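Ethylbenzene dehydrogenase beta-subunit (PDB 2IVF) is the iron-sulfur subunit of a multi-subunit enzyme, a ferredoxin-like protein that binds three SF4 clusters and one F3S cluster, probably as an electron-transfer relay. Local coordinates at residues L25-G30 against P231-A236; T33-C38 against H50-N55; G63-Y68 against I89-D94; R149-C154 against S208-L213. One frame throughout, in Å; residues are numbered along the deposited sequence.

Interaction 1: residues L25-G30 against P231-A236; sequences LNKCLG and PGRVRA. With SF4 (iron/sulfur cluster), chain T.
Polar bonds first: the ammonium of Lys27 reaches over to the backbone of Arg233, with NZ 2.8 Å from Arg233 O and lying above the carbonyl plane rather than within it. The lysine chain runs extended and then bends at its third torsion (chi3 85°), which turns the amine toward that oxygen. NZ sits 4.1 Å from Arg233 NH1, but these like charges share an anion, since Glu270 of the alpha-subunit makes salt bridges to both; Arg233 also bonds Ser334 O. One water donates to Lys27 O and Gly232 O, stitching the two backbones.

Apolar contacts come next. Val234 CG2 presses on Lys27 CB at 3.4 Å, a tight fit, while Leu29 CD2 rests 3.6 Å from Gly232 CA.

Both segments then meet the SF4 cluster of a ferredoxin-type site. Cys28 SG binds iron FE1 at 2.3 Å and accepts a nearly straight N-H...S hydrogen bond from Gly30 N (3.4 Å). Leu29 CD2 and Val234 CG2 both approach the cluster sulfur S2, and the edge of the Arg235 guanidinium faces S4, NE at 3.3 Å.

Around this, the loop leaving strand 19-24 leads to helix 33-42, while segment 231-236 runs into strand 235-239, antiparallel to 19-24.

Interaction 2: residues T33-C38 against H50-N55; sequences TCTVAC and HMRWNN. With SF4 (iron/sulfur cluster), chain U; SF4 (iron/sulfur cluster), chain T.
Two cluster sites of the ferredoxin-like fold share this helix-loop contact: helix 33-42 gives Cys34 to one SF4 and Cys38 to a second, and the loop 50-55 lies against the helix beside the second of them. Cys34 SG binds FE2 of its cluster at 2.2 Å and Cys38 SG binds FE2 of the other at 2.3 Å, one helical turn later.

Asn54 is the residue that works between them. With CG anti to the backbone N (chi1 178°), its amide passes over the start of the helix, and CB stays beside S4 of the second cluster. ND2 comes 3.1 Å from Cys34 SG and gives a weak, bent hydrogen bond to Thr35 OG1 at 3.3 Å (N-H...O angle 128°). Thr35 OG1 has a stronger partner in Gln32, while Asn54 OD1 takes a bond from Arg235, so the amide is anchored at OD1 and only weakly tied at ND2. The Thr35 and Asn54 side chains cross at about a right angle, and beyond them the Thr35 methyl CG2 brushes the Arg52 chain.

Trp53 covers the Cys38 end. The indole turns an edge to the second cluster, CE3 3.6 Å from S3, while Cys38 SG approaches the ring obliquely as a sulfur-aromatic contact. Trp42 meets the same indole with its ring tilted only about 20° from it. Trp53 NE1 gives a weak bond to Met51 SD within the loop.

A water completes the junction, donating to Thr35 O at 2.8 Å and to Asn54 O at 2.7 Å.

Interaction 3: residues G63-Y68 against I89-D94; sequences GYPRDY and IDSGDD
The guanidinium of Arg66 has the methyl CG2 of Ile89 over one face, 3.7 Å from NH2, and Asp90 OD1 at its edge, within the guanidinium plane. The Tyr64 ring likewise receives Ser91 O near its plane, at the edge; Tyr128 meets that ring edge-to-face. These groups join two beta turns, a type II turn from Pro65 to Tyr68 in the loop after strand 55-59, following a cis peptide bond before Pro65, and a type I turn from Ile89 to Gly92 in the loop between strand 79-80 and helix 99-104.

A side-on salt bridge carries the contact. Arg66 NE lies 2.8 Å from Asp90 OD1 and NH2 lies 2.9 Å from the same oxygen. NE meets it nearly along the C-O bond, whereas NH2 comes from above the carboxylate plane; the guanidinium and carboxylate are turned 63° to each other. Extended through its first two torsions, the arginine bends at the third (chi3 53°), which swings the head alongside Ile89. Trp126 adds a cation-pi contact to the same head.

Backbone bonding reinforces the pair: Arg66 N donates to Asp90 O at 2.8 Å, and the same carbonyl oxygen lies close to Pro65 CA and CB. Tyr64 OH sits 3.0 Å from Ser91 O, and Arg52 N donates to this hydroxyl, tying it to the adjoining loop. Within the second turn, Gly92 N bonds Ile89 O at 2.8 Å.

Interaction 4: residues R149-C154 against S208-L213; sequences RMCNHC and SEKCIL. With SF4 (iron/sulfur cluster), chain S; SF4 (iron/sulfur cluster), chain U.
Cys211 SG is gripped by an iron and two N-H groups: it binds FE1 of an SF4 at 2.2 Å, accepts from His153 NE2 at 3.5 Å, nearly straight (164°), and takes a third bond from Leu213 N. This is a meeting of two cysteine loops of the ferredoxin-like dicluster domain, each serving a different SF4. Cys151 and Cys154 hold the other cluster, Cys151 SG 2.3 Å from its FE4, and Cys151 SG is in turn bonded by His153 N.

His153 is the wedge between the loops. Its ring has Cys151 SG over the centre of one face and Leu213 CD1 over the opposite face, a CH-pi contact 4.0 Å from the ring centroid and offset toward the rim. Cys211 SG lies at the ring edge, close to its plane, where NE2 points. ND1, on the other side of the imidazole, is hydrogen-bonded with the backbone N of Val177, so both ring nitrogens are engaged and the ring's rotation is fixed.

Lys210 folds back on itself, its chain bent at chi3 and chi4 (-71° and -52°), and this brings NZ to the carbonyl oxygen of Cys211. NZ also bonds Val177 O and stands 3.1 Å from Cys151 SG; a positive charge there would probably stabilise the thiolate and its cluster.

The two ligand side chains also touch, Cys151 CB lying 3.7 Å from Cys211 CB. Met150 CG comes 3.6 Å from S4 of the cluster held by Cys211.

Interactions 2, 3 and 4 follow one another along the chain, all nested inside the loop that interaction 1 closes. Two clusters tie three of the four contacts together: interactions 1 and 2 share one SF4, and interactions 2 and 4 another; contact centres 1 and 2 lie about 15 Å apart, 2 and 4 about 11 Å. Interaction 2 is thus the hub: helix 33-42 bridges clusters, and Asn55-Arg149 backbone pairing joins it to interaction 4. Interaction 3 lies to the side, centred about 13 Å from the centre of interaction 2, linked to it through Arg52 and to interaction 4 through Arg149, not touching interaction 1. This sets three SF4 clusters in a bent series, consistent with electron transfer.

Interaction 1: residues L25-G30 against P231-A236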
# COMPACT_ATOMS: atom_id res chain seq x y z
N LEU B 25 -7.54 17.97 -2.28
CA LEU B 25 -6.49 17.55 -1.37
C LEU B 25 -7.03 17.04 -0.07
O LEU B 25 -6.31 16.36 0.65
CB LEU B 25 -5.51 18.68 -1.12
CG LEU B 25 -4.82 19.17 -2.40
CD1 LEU B 25 -3.95 20.34 -2.15
CD2 LEU B 25 -3.97 18.01 -3.03
N ASN B 26 -8.28 17.36 0.24
CA ASN B 26 -8.90 16.74 1.42
C ASN B 26 -9.09 15.25 1.31
O ASN B 26 -9.16 14.54 2.33
CB ASN B 26 -10.24 17.42 1.69
CG ASN B 26 -10.05 18.81 2.04
OD1 ASN B 26 -9.57 19.10 3.16
ND2 ASN B 26 -10.31 19.72 1.08
N LYS B 27 -9.23 14.77 0.08
CA LYS B 27 -9.57 13.38 -0.16
C LYS B 27 -8.36 12.52 -0.47
O LYS B 27 -8.49 11.30 -0.48
CB LYS B 27 -10.61 13.26 -1.30
CG LYS B 27 -11.96 13.94 -0.94
CD LYS B 27 -13.01 13.79 -2.06
CE LYS B 27 -13.77 12.46 -1.94
NZ LYS B 27 -14.74 12.22 -3.07
N CYS B 28 -7.21 13.14 -0.77
CA CYS B 28 -6.07 12.41 -1.23
C CYS B 28 -5.42 11.67 -0.10
O CYS B 28 -5.18 12.24 0.94
CB CYS B 28 -5.03 13.28 -1.96
SG CYS B 28 -3.66 12.30 -2.54
N LEU B 29 -5.22 10.38 -0.31
CA LEU B 29 -4.62 9.52 0.70
C LEU B 29 -3.20 9.06 0.37
O LEU B 29 -2.64 8.19 1.04
CB LEU B 29 -5.53 8.34 0.98
CG LEU B 29 -5.88 7.50 -0.24
CD1 LEU B 29 -5.90 6.11 0.16
CD2 LEU B 29 -7.26 7.92 -0.82
N GLY B 30 -2.58 9.69 -0.62
CA GLY B 30 -1.19 9.43 -0.93
C GLY B 30 -0.90 7.99 -1.36
O GLY B 30 0.22 7.52 -1.20
N PRO B 231 -8.57 5.84 -6.48
CA PRO B 231 -9.52 5.26 -5.56
C PRO B 231 -10.07 6.20 -4.52
O PRO B 231 -11.10 5.89 -3.93
CB PRO B 231 -8.74 4.16 -4.87
CG PRO B 231 -7.42 4.10 -5.50
CD PRO B 231 -7.22 5.31 -6.28
N GLY B 232 -9.37 7.28 -4.24
CA GLY B 232 -9.82 8.24 -3.27
C GLY B 232 -10.96 9.12 -3.77
O GLY B 232 -11.56 9.84 -2.98
N ARG B 233 -11.27 9.03 -5.05
CA ARG B 233 -12.35 9.79 -5.69
C ARG B 233 -12.10 11.30 -5.50
O ARG B 233 -13.02 12.09 -5.28
CB ARG B 233 -13.73 9.34 -5.16
CG ARG B 233 -13.87 7.78 -5.09
CD ARG B 233 -15.11 7.30 -4.38
NE ARG B 233 -16.34 7.23 -5.18
CZ ARG B 233 -17.27 8.20 -5.27
NH1 ARG B 233 -17.18 9.35 -4.60
NH2 ARG B 233 -18.35 7.98 -5.99
N VAL B 234 -10.84 11.64 -5.69
CA VAL B 234 -10.26 12.96 -5.47
C VAL B 234 -10.34 13.84 -6.69
O VAL B 234 -10.26 15.06 -6.61
CB VAL B 234 -8.77 12.67 -5.14
CG1 VAL B 234 -7.84 13.79 -5.37
CG2 VAL B 234 -8.71 11.99 -3.79
N ARG B 235 -10.46 13.19 -7.85
CA ARG B 235 -10.17 13.80 -9.12
C ARG B 235 -11.46 14.08 -9.89
O ARG B 235 -12.32 13.24 -9.98
CB ARG B 235 -9.37 12.83 -9.95
CG ARG B 235 -8.05 12.35 -9.39
CD ARG B 235 -7.08 13.43 -9.36
NE ARG B 235 -5.76 12.92 -9.06
CZ ARG B 235 -4.76 12.81 -9.94
NH1 ARG B 235 -4.89 13.15 -11.21
NH2 ARG B 235 -3.59 12.36 -9.53
N ALA B 236 -11.59 15.27 -10.45
CA ALA B 236 -12.60 15.53 -11.43
C ALA B 236 -11.95 16.06 -12.69
O ALA B 236 -10.86 16.63 -12.67
CB ALA B 236 -13.67 16.54 -10.87
FE1 SF4 T . -4.30 10.82 -4.14
FE2 SF4 T . -3.45 9.73 -6.51
FE3 SF4 T . -6.03 9.63 -5.76
FE4 SF4 T . -4.29 8.05 -4.43
S1 SF4 T . -4.81 7.90 -6.62
S2 SF4 T . -5.95 9.34 -3.53
S3 SF4 T . -2.49 9.45 -4.44
S4 SF4 T . -4.80 11.54 -6.24
O HOH W 1 -10.89 10.13 -0.28

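Interaction 2: residues T33-C38 against H50-N55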
# COMPACT_ATOMS: atom_id res chain seq x y z
N THR B 33 -1.84 5.40 -6.62
CA THR B 33 -2.50 4.67 -7.68
C THR B 33 -2.46 5.46 -8.98
O THR B 33 -2.21 4.89 -10.05
CB THR B 33 -3.94 4.26 -7.33
OG1 THR B 33 -3.93 3.63 -6.07
CG2 THR B 33 -4.51 3.30 -8.37
N CYS B 34 -2.67 6.77 -8.89
CA CYS B 34 -2.56 7.63 -10.03
C CYS B 34 -1.16 7.57 -10.70
O CYS B 34 -1.06 7.55 -11.94
CB CYS B 34 -2.96 9.06 -9.67
SG CYS B 34 -2.02 9.66 -8.22
N THR B 35 -0.11 7.45 -9.88
CA THR B 35 1.27 7.32 -10.33
C THR B 35 1.44 6.08 -11.19
O THR B 35 1.95 6.15 -12.36
CB THR B 35 2.20 7.32 -9.12
OG1 THR B 35 1.90 8.50 -8.36
CG2 THR B 35 3.70 7.27 -9.56
N VAL B 36 0.98 4.98 -10.65
CA VAL B 36 1.10 3.69 -11.36
C VAL B 36 0.15 3.60 -12.55
O VAL B 36 0.48 2.92 -13.53
CB VAL B 36 0.98 2.45 -10.44
CG1 VAL B 36 1.94 2.54 -9.20
CG2 VAL B 36 -0.47 2.15 -10.04
N ALA B 37 -1.01 4.27 -12.48
CA ALA B 37 -1.99 4.28 -13.57
C ALA B 37 -1.31 4.86 -14.79
O ALA B 37 -1.31 4.28 -15.86
CB ALA B 37 -3.27 5.13 -13.17
N CYS B 38 -0.68 6.01 -14.61
CA CYS B 38 0.06 6.64 -15.71
C CYS B 38 1.21 5.79 -16.18
O CYS B 38 1.38 5.59 -17.40
CB CYS B 38 0.65 7.97 -15.26
SG CYS B 38 1.32 8.87 -16.66
N HIS B 50 12.29 6.87 -15.34
CA HIS B 50 12.34 7.88 -14.31
C HIS B 50 11.16 8.86 -14.31
O HIS B 50 11.04 9.62 -13.39
CB HIS B 50 13.60 8.72 -14.45
CG HIS B 50 13.67 9.51 -15.73
ND1 HIS B 50 13.92 8.92 -16.94
CD2 HIS B 50 13.47 10.83 -15.98
CE1 HIS B 50 13.93 9.86 -17.89
NE2 HIS B 50 13.68 11.03 -17.32
N MET B 51 10.38 8.90 -15.39
CA MET B 51 9.36 9.91 -15.52
C MET B 51 8.13 9.51 -14.77
O MET B 51 7.56 8.43 -15.00
CB MET B 51 8.99 10.09 -16.97
CG MET B 51 10.14 10.39 -17.90
SD MET B 51 9.53 10.52 -19.60
CE MET B 51 11.04 10.91 -20.51
N ARG B 52 7.70 10.40 -13.87
CA ARG B 52 6.41 10.27 -13.18
C ARG B 52 5.57 11.43 -13.60
O ARG B 52 5.47 12.45 -12.90
CB ARG B 52 6.61 10.23 -11.65
CG ARG B 52 7.11 8.90 -11.15
CD ARG B 52 8.64 8.85 -11.19
NE ARG B 52 9.14 7.58 -10.66
CZ ARG B 52 10.42 7.32 -10.51
NH1 ARG B 52 11.32 8.21 -10.88
NH2 ARG B 52 10.83 6.17 -10.00
N TRP B 53 5.00 11.29 -14.78
CA TRP B 53 4.18 12.36 -15.37
C TRP B 53 3.06 12.68 -14.40
O TRP B 53 2.78 13.83 -14.18
CB TRP B 53 3.59 11.96 -16.70
CG TRP B 53 4.54 11.70 -17.80
CD1 TRP B 53 5.88 12.02 -17.87
CD2 TRP B 53 4.20 11.13 -19.07
NE1 TRP B 53 6.37 11.67 -19.08
CE2 TRP B 53 5.37 11.14 -19.85
CE3 TRP B 53 3.01 10.64 -19.63
CZ2 TRP B 53 5.40 10.62 -21.13
CZ3 TRP B 53 3.02 10.17 -20.90
CH2 TRP B 53 4.21 10.17 -21.65
N ASN B 54 2.47 11.66 -13.78
CA ASN B 54 1.64 11.86 -12.63
C ASN B 54 2.53 11.53 -11.46
O ASN B 54 3.11 10.44 -11.38
CB ASN B 54 0.42 10.94 -12.58
CG ASN B 54 -0.38 11.16 -11.33
OD1 ASN B 54 -1.41 11.81 -11.36
ND2 ASN B 54 0.13 10.67 -10.18
N ASN B 55 2.69 12.53 -10.59
CA ASN B 55 3.53 12.35 -9.43
C ASN B 55 2.78 12.72 -8.16
O ASN B 55 1.93 13.61 -8.16
CB ASN B 55 4.83 13.14 -9.54
CG ASN B 55 4.63 14.55 -9.93
OD1 ASN B 55 4.60 14.87 -11.14
ND2 ASN B 55 4.54 15.40 -8.96
FE1 SF4 U . -1.07 12.78 -17.94
FE2 SF4 U . -0.26 10.38 -17.22
FE3 SF4 U . -2.43 11.45 -16.05
FE4 SF4 U . -2.64 10.60 -18.59
S1 SF4 U . -2.26 9.29 -16.74
S2 SF4 U . -3.34 12.62 -17.81
S3 SF4 U . -0.51 11.08 -19.41
S4 SF4 U . -0.21 12.20 -15.92
FE1 SF4 T . -4.30 10.82 -4.14
FE2 SF4 T . -3.45 9.73 -6.51
FE3 SF4 T . -6.03 9.63 -5.76
FE4 SF4 T . -4.29 8.05 -4.43
S1 SF4 T . -4.81 7.90 -6.62
S2 SF4 T . -5.95 9.34 -3.53
S3 SF4 T . -2.49 9.45 -4.44
S4 SF4 T . -4.80 11.54 -6.24
O HOH W 2 3.52 8.34 -13.09

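Interaction 3: residues G63-Y68 against I89-D94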
# COMPACT_ATOMS: atom_id res chain seq x y z
N GLY B 63 9.12 17.92 -3.12
CA GLY B 63 8.31 17.76 -4.30
C GLY B 63 9.01 16.92 -5.34
O GLY B 63 9.93 16.14 -5.06
N TYR B 64 8.51 17.06 -6.56
CA TYR B 64 8.94 16.24 -7.66
C TYR B 64 8.92 17.06 -8.93
O TYR B 64 7.93 17.66 -9.21
CB TYR B 64 8.03 15.04 -7.85
CG TYR B 64 8.47 14.22 -9.05
CD1 TYR B 64 9.50 13.32 -8.95
CD2 TYR B 64 7.94 14.44 -10.31
CE1 TYR B 64 9.93 12.59 -10.01
CE2 TYR B 64 8.37 13.71 -11.39
CZ TYR B 64 9.37 12.79 -11.25
OH TYR B 64 9.80 12.08 -12.36
N PRO B 65 10.03 17.11 -9.68
CA PRO B 65 11.33 16.65 -9.26
C PRO B 65 11.75 17.40 -8.01
O PRO B 65 11.16 18.44 -7.67
CB PRO B 65 12.24 17.03 -10.42
CG PRO B 65 11.34 17.18 -11.57
CD PRO B 65 10.03 17.62 -11.06
N ARG B 66 12.74 16.84 -7.34
CA ARG B 66 13.34 17.44 -6.17
C ARG B 66 13.62 18.93 -6.34
O ARG B 66 14.31 19.35 -7.26
CB ARG B 66 14.65 16.73 -5.86
CG ARG B 66 15.28 17.17 -4.54
CD ARG B 66 16.45 16.31 -4.16
NE ARG B 66 17.47 16.17 -5.19
CZ ARG B 66 18.64 15.55 -5.01
NH1 ARG B 66 18.99 15.04 -3.82
NH2 ARG B 66 19.51 15.50 -6.02
N ASP B 67 13.09 19.71 -5.40
CA ASP B 67 13.29 21.12 -5.30
C ASP B 67 12.88 21.81 -6.57
O ASP B 67 13.49 22.78 -6.92
CB ASP B 67 14.74 21.44 -4.91
CG ASP B 67 15.04 21.10 -3.44
OD1 ASP B 67 14.10 21.05 -2.65
OD2 ASP B 67 16.21 20.91 -3.09
N TYR B 68 11.85 21.33 -7.25
CA TYR B 68 11.39 21.98 -8.52
C TYR B 68 11.07 23.47 -8.34
O TYR B 68 11.19 24.30 -9.28
CB TYR B 68 10.17 21.24 -9.07
CG TYR B 68 8.81 21.63 -8.52
CD1 TYR B 68 8.26 21.03 -7.40
CD2 TYR B 68 8.07 22.64 -9.13
CE1 TYR B 68 7.02 21.38 -6.91
CE2 TYR B 68 6.84 23.01 -8.67
CZ TYR B 68 6.30 22.38 -7.56
OH TYR B 68 5.08 22.78 -7.14
N ILE B 89 18.54 11.89 -10.59
CA ILE B 89 18.19 11.74 -9.17
C ILE B 89 17.09 12.70 -8.79
O ILE B 89 16.12 12.28 -8.17
CB ILE B 89 19.42 11.88 -8.23
CG1 ILE B 89 20.37 10.71 -8.46
CG2 ILE B 89 19.03 11.87 -6.73
CD1 ILE B 89 21.75 11.00 -7.96
N ASP B 90 17.20 13.97 -9.20
CA ASP B 90 16.13 14.95 -8.93
C ASP B 90 14.79 14.41 -9.43
O ASP B 90 13.74 14.64 -8.82
CB ASP B 90 16.38 16.29 -9.63
CG ASP B 90 17.52 17.09 -9.07
OD1 ASP B 90 17.83 16.97 -7.87
OD2 ASP B 90 18.11 17.88 -9.85
N SER B 91 14.84 13.69 -10.56
CA SER B 91 13.68 13.20 -11.24
C SER B 91 13.23 11.86 -10.71
O SER B 91 12.41 11.17 -11.32
CB SER B 91 13.96 13.15 -12.75
OG SER B 91 14.38 14.43 -13.19
N GLY B 92 13.79 11.46 -9.58
CA GLY B 92 13.30 10.28 -8.86
C GLY B 92 14.11 9.02 -9.10
O GLY B 92 13.83 7.99 -8.49
N ASP B 93 15.09 9.10 -10.01
CA ASP B 93 16.01 8.00 -10.28
C ASP B 93 15.20 6.90 -10.94
O ASP B 93 14.07 7.12 -11.34
CB ASP B 93 16.67 7.50 -8.98
CG ASP B 93 18.10 6.95 -9.20
OD1 ASP B 93 18.29 6.04 -10.05
OD2 ASP B 93 19.02 7.41 -8.47
N ASP B 94 15.79 5.71 -11.04
CA ASP B 94 15.14 4.54 -11.61
C ASP B 94 15.85 3.37 -10.93
O ASP B 94 16.75 2.72 -11.49
CB ASP B 94 15.28 4.52 -13.13
CG ASP B 94 14.74 3.24 -13.77
OD1 ASP B 94 13.84 2.62 -13.20
OD2 ASP B 94 15.24 2.89 -14.86

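Interaction 4: residues R149-C154 against S208-L213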
# COMPACT_ATOMS: atom_id res chain seq x y z
N ARG B 149 0.34 15.83 -8.78
CA ARG B 149 0.66 16.79 -9.78
C ARG B 149 0.87 16.10 -11.12
O ARG B 149 1.34 14.96 -11.18
CB ARG B 149 1.91 17.57 -9.41
CG ARG B 149 1.76 18.47 -8.17
CD ARG B 149 3.07 19.05 -7.76
NE ARG B 149 3.52 19.80 -8.91
CZ ARG B 149 4.73 19.76 -9.45
NH1 ARG B 149 5.69 19.05 -8.92
NH2 ARG B 149 4.97 20.46 -10.55
N MET B 150 0.56 16.83 -12.18
CA MET B 150 0.87 16.40 -13.53
C MET B 150 1.19 17.67 -14.30
O MET B 150 1.29 18.75 -13.71
CB MET B 150 -0.35 15.71 -14.20
CG MET B 150 -1.06 14.68 -13.39
SD MET B 150 -2.37 15.30 -12.31
CE MET B 150 -3.67 15.56 -13.55
N CYS B 151 1.30 17.57 -15.62
CA CYS B 151 1.44 18.79 -16.42
C CYS B 151 0.12 19.54 -16.31
O CYS B 151 -0.95 18.94 -16.35
CB CYS B 151 1.78 18.51 -17.87
SG CYS B 151 1.47 19.89 -19.00
N ASN B 152 0.22 20.86 -16.18
CA ASN B 152 -0.93 21.70 -15.99
C ASN B 152 -1.61 22.12 -17.29
O ASN B 152 -2.61 22.81 -17.25
CB ASN B 152 -0.52 22.94 -15.14
CG ASN B 152 0.01 22.54 -13.81
OD1 ASN B 152 -0.74 22.00 -12.98
ND2 ASN B 152 1.32 22.68 -13.61
N HIS B 153 -1.07 21.74 -18.45
CA HIS B 153 -1.61 22.15 -19.74
C HIS B 153 -2.00 23.59 -19.77
O HIS B 153 -3.12 23.99 -20.13
CB HIS B 153 -2.71 21.20 -20.18
CG HIS B 153 -2.22 19.81 -20.29
ND1 HIS B 153 -1.51 19.36 -21.39
CD2 HIS B 153 -2.20 18.79 -19.39
CE1 HIS B 153 -1.14 18.11 -21.19
NE2 HIS B 153 -1.56 17.74 -19.99
N CYS B 154 -0.99 24.38 -19.39
CA CYS B 154 -1.11 25.78 -19.18
C CYS B 154 -1.71 26.54 -20.34
O CYS B 154 -1.57 26.18 -21.52
CB CYS B 154 0.27 26.34 -18.84
SG CYS B 154 1.01 25.52 -17.42
N SER B 208 12.42 15.12 -25.23
CA SER B 208 11.71 15.29 -23.99
C SER B 208 10.24 14.87 -24.15
O SER B 208 9.63 14.96 -25.22
CB SER B 208 11.83 16.73 -23.50
OG SER B 208 13.19 17.04 -23.17
N GLU B 209 9.71 14.36 -23.04
CA GLU B 209 8.37 13.87 -22.99
C GLU B 209 7.67 14.46 -21.77
O GLU B 209 8.29 15.00 -20.86
CB GLU B 209 8.38 12.37 -22.88
CG GLU B 209 9.02 11.68 -24.07
CD GLU B 209 8.60 10.26 -24.19
OE1 GLU B 209 7.38 10.00 -24.33
OE2 GLU B 209 9.49 9.40 -24.19
N LYS B 210 6.36 14.28 -21.75
CA LYS B 210 5.53 14.87 -20.74
C LYS B 210 4.13 14.23 -20.78
O LYS B 210 3.75 13.54 -21.73
CB LYS B 210 5.40 16.38 -21.04
CG LYS B 210 4.63 16.70 -22.30
CD LYS B 210 4.47 18.18 -22.53
CE LYS B 210 3.53 18.88 -21.58
NZ LYS B 210 2.21 18.20 -21.51
N CYS B 211 3.35 14.56 -19.78
CA CYS B 211 1.95 14.20 -19.76
C CYS B 211 1.28 14.60 -21.05
O CYS B 211 1.40 15.73 -21.49
CB CYS B 211 1.29 14.86 -18.56
SG CYS B 211 -0.47 14.83 -18.47
N ILE B 212 0.62 13.62 -21.66
CA ILE B 212 -0.11 13.79 -22.92
C ILE B 212 -1.64 13.93 -22.71
O ILE B 212 -2.44 13.84 -23.63
CB ILE B 212 0.24 12.63 -23.89
CG1 ILE B 212 -0.20 11.26 -23.33
CG2 ILE B 212 1.76 12.67 -24.16
CD1 ILE B 212 -0.23 10.12 -24.40
N LEU B 213 -2.01 14.23 -21.47
CA LEU B 213 -3.38 14.16 -21.00
C LEU B 213 -4.10 12.92 -21.54
O LEU B 213 -5.28 12.97 -21.85
CB LEU B 213 -4.16 15.44 -21.28
CG LEU B 213 -4.81 16.06 -20.03
CD1 LEU B 213 -5.49 17.38 -20.39
CD2 LEU B 213 -5.78 15.09 -19.32
FE1 SF4 S . 5.07 23.02 -17.72
FE2 SF4 S . 4.40 23.41 -20.23
FE3 SF4 S . 2.73 24.24 -18.21
FE4 SF4 S . 3.03 21.55 -18.70
S1 SF4 S . 2.11 23.13 -20.12
S2 SF4 S . 3.11 22.62 -16.66
S3 SF4 S . 5.18 21.47 -19.38
S4 SF4 S . 4.81 25.08 -18.70
FE1 SF4 U . -1.07 12.78 -17.94
FE2 SF4 U . -0.26 10.38 -17.22
FE3 SF4 U . -2.43 11.45 -16.05
FE4 SF4 U . -2.64 10.60 -18.59
S1 SF4 U . -2.26 9.29 -16.74
S2 SF4 U . -3.34 12.62 -17.81
S3 SF4 U . -0.51 11.08 -19.41
S4 SF4 U . -0.21 12.20 -15.92